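Local coordinates for quinonprotein alcohol dehydrogenase-like protein (Bacteroides thetaiotaomicron VPI-5482, PDB 4R5O), which is of unknown function but binds calcium and joins an immunoglobulin-like beta-sandwich domain to a seven-bladed beta-propeller, at residues G21-E26 with V88-S93; Y50-N55 with A75-I80. All coordinates share one frame; numbering follows the deposited sequence.

Contact 1: G21-E26 with V88-S93; sequences GTFPTE and VEMSTS
The ring of Phe23 lies between its neighbour Pro24, whose CD rests against one face, and Met90, a selenomethionine, whose CB sits over the opposite face 3.8 Å from the ring centroid. At the edge, in the plane of the ring, is the backbone C of Ser91. In this immunoglobulin-like domain the contact lays the loop 21-26 against strand 86-97. Phe23 CG stands anti to the backbone N (chi1 -174°), which lays the ring against Met90, CE2 lying 3.5 Å from Met90 CB. The flexible Met90 chain bends at its end and brings SE obliquely to the same ring, 4.3 Å from its centroid, a Met-aromatic contact. Beyond the segments, Ile38 and Cys79 also touch Phe23, so a large flat apolar residue suits this buried place. With an alanine here, Met90 and the CG2 methyl of Thr92 would probably lose the ring they pack on, leaving a gap between loop and strand. Thr92 suits its mixed surroundings by dividing its branches: CG2 meets Phe23 CZ and, at 3.7 Å, Pro24 CG, while OG1 gives a weak hydrogen bond to Glu26 O at 3.2 Å.

Contact 2: Y50-N55 with A75-I80; sequences YSWLVN and ADLSCI. With ACT (acetate ion), chain H.
Cys79 holds its sulfur over one face of the Trp52 indole, with SG 3.6 Å from the centroid of the six-membered ring and only 12° off the ring normal. The two residues form a non-hydrogen-bonded pair of antiparallel strands 49-54 and 74-83, neighbours in a sheet of the immunoglobulin-like domain. With SG anti to the backbone N, Cys79 carries its sulfur onto the indole, a Cys sulfur-aromatic contact, and CB adds a CH-pi contact; a small, polarisable sulfur can lie flat on the broad ring. Leu77 approaches the rim instead: its CD1 meets the indole at the edge, near its plane, 3.9 Å from CE3, and also touches Val54 CG2. Buried Trp52 has its NE1 satisfied by Glu62 O, while Phe65 meets its ring with the planes at about 20°. The sheet's other face carries Ser51, Leu53, Ser78 and Ile80; there Leu53 and Ile80 cross obliquely and meet through their CD1 methyls at 3.9 Å. Hydrogen-bonded pairs Ser51-Ile80 and Leu53-Ser78 join the backbones, the Ser51 N to Ile80 O bond being weak. Asn55 extends the ladder, its N donating to Asp76 O at 2.9 Å. Its amide suits the place by offering both donor and acceptor: ND2 bonds weakly to O of an acetate ion, probably from the crystallisation liquor, at 2.8 Å, and OD1 accepts from Asp76 N at 3.0 Å, the donor standing 46° out of the amide plane.

Contacts 1 and 2 lie in the same immunoglobulin-like domain, their centres 10 Å apart, well to one side of the chain's centre. They come together on the five-stranded mixed sheet: strand 74-83 of contact 2 runs antiparallel to strand 86-97 of contact 1, which follows it in the chain. Probable backbone hydrogen bonds, Leu77 N to Thr92 O at 2.8 Å and Cys79 N to Met90 O at 2.9 Å, link them directly. Along the chain, both segments of contact 2 fall between those of contact 1. Contact 2 thus pairs strands within the sheet, whereas contact 1 brings the earlier loop against it, with Cys79 touching residues of both.

Contact 1: G21-E26 with V88-S93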
loop_
_atom_site.group_PDB
_atom_site.type_symbol
_atom_site.label_atom_id
_atom_site.label_comp_id
_atom_site.label_asym_id
_atom_site.label_seq_id
_atom_site.Cartn_x
_atom_site.Cartn_y
_atom_site.Cartn_z
ATOM N N GLY A 21 -34.518 -6.398 22.107
ATOM C CA GLY A 21 -33.598 -5.275 22.192
ATOM C C GLY A 21 -32.357 -5.524 23.021
ATOM O O GLY A 21 -31.529 -4.613 23.169
ATOM N N THR A 22 -32.191 -6.766 23.543
ATOM C CA THR A 22 -31.027 -7.111 24.372
ATOM C C THR A 22 -29.860 -7.593 23.434
ATOM O O THR A 22 -28.752 -7.884 23.898
ATOM C CB THR A 22 -31.435 -8.138 25.432
ATOM O OG1 THR A 22 -30.565 -8.076 26.542
ATOM C CG2 THR A 22 -31.511 -9.522 24.918
ATOM N N PHE A 23 -30.129 -7.649 22.120
ATOM C CA PHE A 23 -29.188 -8.005 21.062
ATOM C C PHE A 23 -29.454 -7.095 19.880
ATOM O O PHE A 23 -30.611 -6.921 19.497
ATOM C CB PHE A 23 -29.276 -9.491 20.676
ATOM C CG PHE A 23 -28.206 -9.918 19.693
ATOM C CD1 PHE A 23 -26.960 -10.347 20.138
ATOM C CD2 PHE A 23 -28.437 -9.869 18.326
ATOM C CE1 PHE A 23 -25.968 -10.729 19.229
ATOM C CE2 PHE A 23 -27.441 -10.234 17.418
ATOM C CZ PHE A 23 -26.212 -10.671 17.873
ATOM N N PRO A 24 -28.415 -6.457 19.322
ATOM C CA PRO A 24 -28.641 -5.476 18.245
ATOM C C PRO A 24 -29.351 -6.059 17.012
ATOM O O PRO A 24 -28.988 -7.100 16.448
ATOM C CB PRO A 24 -27.231 -5.011 17.876
ATOM C CG PRO A 24 -26.294 -5.954 18.546
ATOM C CD PRO A 24 -26.989 -6.522 19.706
ATOM N N THR A 25 -30.387 -5.331 16.603
ATOM C CA THR A 25 -31.279 -5.637 15.485
ATOM C C THR A 25 -30.794 -4.918 14.214
ATOM O O THR A 25 -31.327 -5.171 13.126
ATOM C CB THR A 25 -32.726 -5.243 15.855
ATOM O OG1 THR A 25 -33.566 -5.527 14.742
ATOM C CG2 THR A 25 -32.877 -3.763 16.297
ATOM N N GLU A 26 -29.767 -4.055 14.354
ATOM C CA GLU A 26 -29.170 -3.317 13.247
ATOM C C GLU A 26 -27.638 -3.298 13.366
ATOM O O GLU A 26 -27.100 -3.465 14.458
ATOM C CB GLU A 26 -29.718 -1.882 13.167
ATOM C CG GLU A 26 -29.467 -0.994 14.377
ATOM C CD GLU A 26 -29.800 0.477 14.188
ATOM O OE1 GLU A 26 -30.594 0.810 13.276
ATOM O OE2 GLU A 26 -29.254 1.303 14.954
ATOM N N VAL A 88 -30.259 -21.255 19.988
ATOM C CA VAL A 88 -30.754 -20.078 19.270
ATOM C C VAL A 88 -29.539 -19.302 18.699
ATOM O O VAL A 88 -28.486 -19.258 19.329
ATOM C CB VAL A 88 -31.676 -19.177 20.115
ATOM C CG1 VAL A 88 -31.002 -18.685 21.389
ATOM C CG2 VAL A 88 -32.173 -18.005 19.290
ATOM N N GLU A 89 -29.687 -18.730 17.500
ATOM C CA GLU A 89 -28.628 -17.972 16.863
ATOM C C GLU A 89 -29.155 -16.635 16.295
ATOM O O GLU A 89 -30.054 -16.614 15.444
ATOM C CB GLU A 89 -27.966 -18.793 15.747
ATOM C CG GLU A 89 -26.861 -18.046 15.020
ATOM C CD GLU A 89 -26.134 -18.809 13.939
ATOM O OE1 GLU A 89 -26.274 -20.052 13.886
ATOM O OE2 GLU A 89 -25.368 -18.168 13.183
HETATM N N MSE A 90 -28.534 -15.528 16.750
HETATM C CA MSE A 90 -28.767 -14.154 16.301
HETATM C C MSE A 90 -27.555 -13.627 15.623
HETATM O O MSE A 90 -26.456 -13.934 16.059
HETATM C CB MSE A 90 -29.127 -13.248 17.459
HETATM C CG MSE A 90 -30.410 -13.599 18.115
HETATM SE SE MSE A 90 -30.322 -13.025 19.920
HETATM C CE MSE A 90 -28.742 -14.191 20.496
ATOM N N SER A 91 -27.731 -12.802 14.598
ATOM C CA SER A 91 -26.596 -12.240 13.878
ATOM C C SER A 91 -26.757 -10.737 13.657
ATOM O O SER A 91 -27.874 -10.209 13.550
ATOM C CB SER A 91 -26.409 -12.940 12.537
ATOM O OG SER A 91 -26.124 -14.312 12.759
ATOM N N THR A 92 -25.613 -10.056 13.633
ATOM C CA THR A 92 -25.503 -8.632 13.350
ATOM C C THR A 92 -24.097 -8.423 12.776
ATOM O O THR A 92 -23.393 -9.393 12.480
ATOM C CB THR A 92 -25.832 -7.732 14.587
ATOM O OG1 THR A 92 -25.941 -6.381 14.139
ATOM C CG2 THR A 92 -24.794 -7.845 15.735
ATOM N N SER A 93 -23.713 -7.166 12.588
ATOM C CA SER A 93 -22.389 -6.808 12.118
ATOM C C SER A 93 -21.969 -5.517 12.801
ATOM O O SER A 93 -22.814 -4.803 13.350
ATOM C CB SER A 93 -22.355 -6.697 10.599
ATOM O OG SER A 93 -23.295 -5.744 10.137
#

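Contact 2: Y50-N55 with A75-I80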
loop_
_atom_site.group_PDB
_atom_site.type_symbol
_atom_site.label_atom_id
_atom_site.label_comp_id
_atom_site.label_asym_id
_atom_site.label_seq_id
_atom_site.Cartn_x
_atom_site.Cartn_y
_atom_site.Cartn_z
ATOM N N TYR A 50 -23.025 -19.815 25.948
ATOM C CA TYR A 50 -22.916 -18.865 24.840
ATOM C C TYR A 50 -21.714 -19.172 23.944
ATOM O O TYR A 50 -20.742 -19.794 24.380
ATOM C CB TYR A 50 -22.786 -17.430 25.404
ATOM C CG TYR A 50 -23.975 -16.929 26.207
ATOM C CD1 TYR A 50 -24.247 -17.431 27.478
ATOM C CD2 TYR A 50 -24.735 -15.852 25.762
ATOM C CE1 TYR A 50 -25.321 -16.954 28.233
ATOM C CE2 TYR A 50 -25.795 -15.348 26.522
ATOM C CZ TYR A 50 -26.078 -15.895 27.762
ATOM O OH TYR A 50 -27.119 -15.397 28.516
ATOM N N SER A 51 -21.779 -18.702 22.689
ATOM C CA SER A 51 -20.734 -18.813 21.678
ATOM C C SER A 51 -20.808 -17.596 20.784
ATOM O O SER A 51 -21.787 -17.407 20.062
ATOM C CB SER A 51 -20.862 -20.111 20.884
ATOM O OG SER A 51 -19.858 -20.264 19.890
ATOM N N TRP A 52 -19.809 -16.731 20.898
ATOM C CA TRP A 52 -19.726 -15.488 20.137
ATOM C C TRP A 52 -18.754 -15.666 19.006
ATOM O O TRP A 52 -17.566 -15.886 19.252
ATOM C CB TRP A 52 -19.307 -14.321 21.052
ATOM C CG TRP A 52 -20.311 -13.996 22.120
ATOM C CD1 TRP A 52 -20.391 -14.544 23.364
ATOM C CD2 TRP A 52 -21.387 -13.049 22.027
ATOM N NE1 TRP A 52 -21.432 -13.974 24.068
ATOM C CE2 TRP A 52 -22.070 -13.065 23.266
ATOM C CE3 TRP A 52 -21.825 -12.165 21.024
ATOM C CZ2 TRP A 52 -23.148 -12.212 23.540
ATOM C CZ3 TRP A 52 -22.922 -11.353 21.283
ATOM C CH2 TRP A 52 -23.564 -11.369 22.532
ATOM N N LEU A 53 -19.267 -15.608 17.763
ATOM C CA LEU A 53 -18.454 -15.790 16.574
ATOM C C LEU A 53 -18.224 -14.466 15.893
ATOM O O LEU A 53 -19.183 -13.807 15.483
ATOM C CB LEU A 53 -19.093 -16.790 15.581
ATOM C CG LEU A 53 -19.599 -18.132 16.138
ATOM C CD1 LEU A 53 -20.157 -18.979 15.036
ATOM C CD2 LEU A 53 -18.520 -18.915 16.851
ATOM N N VAL A 54 -16.944 -14.076 15.790
ATOM C CA VAL A 54 -16.479 -12.877 15.082
ATOM C C VAL A 54 -15.928 -13.366 13.758
ATOM O O VAL A 54 -15.014 -14.191 13.740
ATOM C CB VAL A 54 -15.467 -12.045 15.903
ATOM C CG1 VAL A 54 -14.981 -10.847 15.094
ATOM C CG2 VAL A 54 -16.077 -11.600 17.233
ATOM N N ASN A 55 -16.572 -12.972 12.663
ATOM C CA ASN A 55 -16.260 -13.429 11.301
ATOM C C ASN A 55 -16.174 -14.988 11.256
ATOM O O ASN A 55 -15.256 -15.550 10.652
ATOM C CB ASN A 55 -14.984 -12.792 10.778
ATOM C CG ASN A 55 -15.122 -11.316 10.560
ATOM O OD1 ASN A 55 -16.121 -10.839 10.011
ATOM N ND2 ASN A 55 -14.093 -10.565 10.930
ATOM N N ALA A 75 -16.749 -6.406 10.834
ATOM C CA ALA A 75 -16.906 -7.799 11.231
ATOM C C ALA A 75 -18.369 -8.210 11.304
ATOM O O ALA A 75 -19.237 -7.378 11.545
ATOM C CB ALA A 75 -16.252 -8.034 12.589
ATOM N N ASP A 76 -18.625 -9.500 11.061
ATOM C CA ASP A 76 -19.911 -10.163 11.207
ATOM C C ASP A 76 -19.930 -10.767 12.586
ATOM O O ASP A 76 -18.902 -11.281 13.039
ATOM C CB ASP A 76 -20.150 -11.208 10.096
ATOM C CG ASP A 76 -20.469 -10.648 8.723
ATOM O OD1 ASP A 76 -21.461 -9.887 8.607
ATOM O OD2 ASP A 76 -19.825 -11.084 7.739
ATOM N N LEU A 77 -21.048 -10.658 13.293
ATOM C CA LEU A 77 -21.113 -11.198 14.639
ATOM C C LEU A 77 -22.344 -12.073 14.821
ATOM O O LEU A 77 -23.467 -11.659 14.517
ATOM C CB LEU A 77 -21.117 -10.054 15.663
ATOM C CG LEU A 77 -21.252 -10.394 17.150
ATOM C CD1 LEU A 77 -20.047 -11.157 17.683
ATOM C CD2 LEU A 77 -21.401 -9.164 17.907
ATOM N N SER A 78 -22.107 -13.293 15.323
ATOM C CA SER A 78 -23.156 -14.245 15.661
ATOM C C SER A 78 -23.101 -14.577 17.127
ATOM O O SER A 78 -22.027 -14.605 17.746
ATOM C CB SER A 78 -23.061 -15.525 14.836
ATOM O OG SER A 78 -23.278 -15.263 13.461
ATOM N N CYS A 79 -24.276 -14.838 17.682
ATOM C CA CYS A 79 -24.400 -15.237 19.063
ATOM C C CYS A 79 -25.260 -16.456 19.114
ATOM O O CYS A 79 -26.446 -16.394 18.786
ATOM C CB CYS A 79 -24.949 -14.108 19.924
ATOM S SG CYS A 79 -25.182 -14.569 21.645
ATOM N N ILE A 80 -24.647 -17.581 19.476
ATOM C CA ILE A 80 -25.342 -18.847 19.618
ATOM C C ILE A 80 -25.507 -19.097 21.105
ATOM O O ILE A 80 -24.514 -19.169 21.826
ATOM C CB ILE A 80 -24.604 -19.997 18.881
ATOM C CG1 ILE A 80 -24.195 -19.588 17.440
ATOM C CG2 ILE A 80 -25.451 -21.262 18.893
ATOM C CD1 ILE A 80 -23.279 -20.503 16.759
HETATM C C ACT H . -11.128 -9.248 12.460
HETATM O O ACT H . -11.429 -10.084 11.581
HETATM O OXT ACT H . -11.929 -8.411 12.996
HETATM C CH3 ACT H . -9.658 -9.266 12.935
#